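Local structure of C. albicans actin interacting protein Aip5 (Candida albicans SC5314, 6M4C) at residues 13-18 with 55-60. The protein interacts with actin and probably promotes its nucleation as part of the polarisome, which supports filamentous growth of this yeast. Sequence-based numbering, arbitrary orientation.
Sequences YIFTSL and KIWKRQ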
loop_
_atom_site.group_PDB
_atom_site.type_symbol
_atom_site.label_atom_id
_atom_site.label_comp_id
_atom_site.label_asym_id
_atom_site.label_seq_id
_atom_site.Cartn_x
_atom_site.Cartn_y
_atom_site.Cartn_z
ATOM N N TYR A 13 -6.336 -6.546 2.714
ATOM C CA TYR A 13 -4.986 -6.100 2.434
ATOM C C TYR A 13 -4.288 -7.184 1.649
ATOM O O TYR A 13 -4.551 -8.365 1.873
ATOM C CB TYR A 13 -4.155 -5.910 3.703
ATOM C CG TYR A 13 -4.742 -4.952 4.705
ATOM C CD1 TYR A 13 -4.747 -3.591 4.480
ATOM C CD2 TYR A 13 -5.313 -5.413 5.876
ATOM C CE1 TYR A 13 -5.297 -2.709 5.395
ATOM C CE2 TYR A 13 -5.884 -4.545 6.792
ATOM C CZ TYR A 13 -5.874 -3.187 6.555
ATOM O OH TYR A 13 -6.450 -2.337 7.456
ATOM N N ILE A 14 -3.436 -6.738 0.722
ATOM C CA ILE A 14 -2.349 -7.546 0.215
ATOM C C ILE A 14 -1.094 -7.246 1.031
ATOM O O ILE A 14 -0.575 -6.127 1.005
ATOM C CB ILE A 14 -2.125 -7.298 -1.276
ATOM C CG1 ILE A 14 -3.355 -7.732 -2.070
ATOM C CG2 ILE A 14 -0.891 -8.041 -1.728
ATOM C CD1 ILE A 14 -3.122 -7.856 -3.548
ATOM N N PHE A 15 -0.630 -8.267 1.767
ATOM C CA PHE A 15 0.635 -8.197 2.472
ATOM C C PHE A 15 1.717 -8.518 1.454
ATOM O O PHE A 15 1.534 -9.420 0.635
ATOM C CB PHE A 15 0.623 -9.131 3.684
ATOM C CG PHE A 15 -0.014 -8.567 4.933
ATOM C CD1 PHE A 15 -1.067 -7.663 4.870
ATOM C CD2 PHE A 15 0.458 -8.924 6.183
ATOM C CE1 PHE A 15 -1.660 -7.165 6.026
ATOM C CE2 PHE A 15 -0.130 -8.416 7.339
ATOM C CZ PHE A 15 -1.191 -7.545 7.266
ATOM N N THR A 16 2.798 -7.730 1.466
ATOM C CA THR A 16 3.856 -7.912 0.483
ATOM C C THR A 16 5.142 -7.213 0.931
ATOM O O THR A 16 5.196 -6.609 2.011
ATOM C CB THR A 16 3.422 -7.440 -0.908
ATOM O OG1 THR A 16 4.422 -7.935 -1.796
ATOM C CG2 THR A 16 3.334 -5.934 -1.034
ATOM N N SER A 17 6.175 -7.319 0.081
ATOM C CA SER A 17 7.418 -6.601 0.314
ATOM C C SER A 17 7.969 -6.030 -0.989
ATOM O O SER A 17 8.328 -6.779 -1.887
ATOM C CB SER A 17 8.432 -7.476 0.998
ATOM O OG SER A 17 9.628 -6.760 1.265
ATOM N N LEU A 18 8.070 -4.698 -1.052
ATOM C CA LEU A 18 8.619 -4.013 -2.209
ATOM C C LEU A 18 10.127 -4.220 -2.260
ATOM O O LEU A 18 10.774 -3.839 -3.227
ATOM C CB LEU A 18 8.298 -2.522 -2.103
ATOM C CG LEU A 18 6.966 -2.111 -2.712
ATOM C CD1 LEU A 18 5.826 -2.516 -1.803
ATOM C CD2 LEU A 18 6.945 -0.616 -2.954
ATOM N N LYS A 55 4.142 -8.715 11.867
ATOM C CA LYS A 55 3.773 -9.450 13.067
ATOM C C LYS A 55 2.386 -10.071 12.928
ATOM O O LYS A 55 1.877 -10.659 13.878
ATOM C CB LYS A 55 3.850 -8.543 14.302
ATOM N N ILE A 56 1.760 -9.940 11.754
ATOM C CA ILE A 56 0.604 -10.777 11.480
ATOM C C ILE A 56 1.096 -11.892 10.574
ATOM O O ILE A 56 0.784 -13.062 10.778
ATOM C CB ILE A 56 -0.596 -10.004 10.887
ATOM C CG1 ILE A 56 -1.328 -9.163 11.939
ATOM C CG2 ILE A 56 -1.567 -10.951 10.178
ATOM C CD1 ILE A 56 -0.979 -7.699 11.925
ATOM N N TRP A 57 1.921 -11.521 9.597
ATOM C CA TRP A 57 2.396 -12.568 8.720
ATOM C C TRP A 57 3.178 -13.582 9.537
ATOM O O TRP A 57 3.085 -14.767 9.234
ATOM C CB TRP A 57 3.261 -11.974 7.635
ATOM C CG TRP A 57 3.498 -12.866 6.467
ATOM C CD1 TRP A 57 4.680 -13.446 6.125
ATOM C CD2 TRP A 57 2.574 -13.167 5.406
ATOM N NE1 TRP A 57 4.546 -14.126 4.946
ATOM C CE2 TRP A 57 3.269 -13.971 4.475
ATOM C CE3 TRP A 57 1.233 -12.850 5.151
ATOM C CZ2 TRP A 57 2.673 -14.455 3.309
ATOM C CZ3 TRP A 57 0.636 -13.340 4.010
ATOM C CH2 TRP A 57 1.350 -14.132 3.103
ATOM N N LYS A 58 3.910 -13.092 10.561
ATOM C CA LYS A 58 4.672 -13.900 11.508
ATOM C C LYS A 58 3.772 -14.952 12.150
ATOM O O LYS A 58 3.879 -16.141 11.833
ATOM C CB LYS A 58 5.285 -13.046 12.624
ATOM N N ARG A 59 2.891 -14.497 13.053
ATOM C CA ARG A 59 1.876 -15.365 13.627
ATOM C C ARG A 59 1.281 -16.308 12.562
ATOM O O ARG A 59 1.579 -17.503 12.571
ATOM C CB ARG A 59 0.864 -14.529 14.420
ATOM N N GLN A 60 0.535 -15.770 11.575
ATOM C CA GLN A 60 -0.508 -16.511 10.868
ATOM C C GLN A 60 -0.075 -17.226 9.579
ATOM O O GLN A 60 -0.727 -18.169 9.149
ATOM C CB GLN A 60 -1.710 -15.606 10.624
ATOM C CG GLN A 60 -2.094 -14.821 11.869
ATOM C CD GLN A 60 -3.447 -14.148 11.789
ATOM O OE1 GLN A 60 -4.416 -14.689 11.254
ATOM N NE2 GLN A 60 -3.536 -12.958 12.357
#
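Phe15 reaches out from strand 12-16 and fits its ring against two successive residues of helix 51-60, Ile56 and Trp57. The far part of the ring meets the isoleucine at its branch point, with Phe15 CE2 3.9 Å from Ile56 CB and 4.1 Å from Ile56 CG2; the two side chains cross at about a right angle. The tryptophan meets the base of the same side chain: Trp57 CE3, on the six-membered ring of the indole, lies 4.0 Å from Phe15 CB and 4.1 Å from the ring atom Phe15 CD2. Here the side chains run past one another in opposite directions, and the rings meet obliquely, without forming a stack. With its CG anti to the backbone N (chi1 -164°), Trp57 sends the indole from the helix toward the strand, where its six-membered ring lies beside the phenylalanine's CB. The CB of Tyr13, two residues back on the strand, sits in the plane of the Phe15 ring at its edge.

No hydrogen bond joins the segments, and the nearest CA atoms across the contact, those of Phe15 and Trp57, are 7.8 Å apart; the contact is purely apolar and small, burying 158 Å² in all. Leu47 touches both Phe15 and Trp57, while the indole also meets the ring of Tyr75 and gives a weak hydrogen bond from NE1 to Lys64 O. Strand 12-16 is an inner strand, parallel to 43-46 and antiparallel to 68-71, and its alternating side chains meet helix 51-60 on one face, through Phe15, and helix 22-36 on the other, through Ile14 and Thr16. With its 2-1-3-4 strand order, this is the layered alpha/beta/alpha arrangement of the thioredoxin-like fold, in keeping with the family's place in the thioredoxin clan.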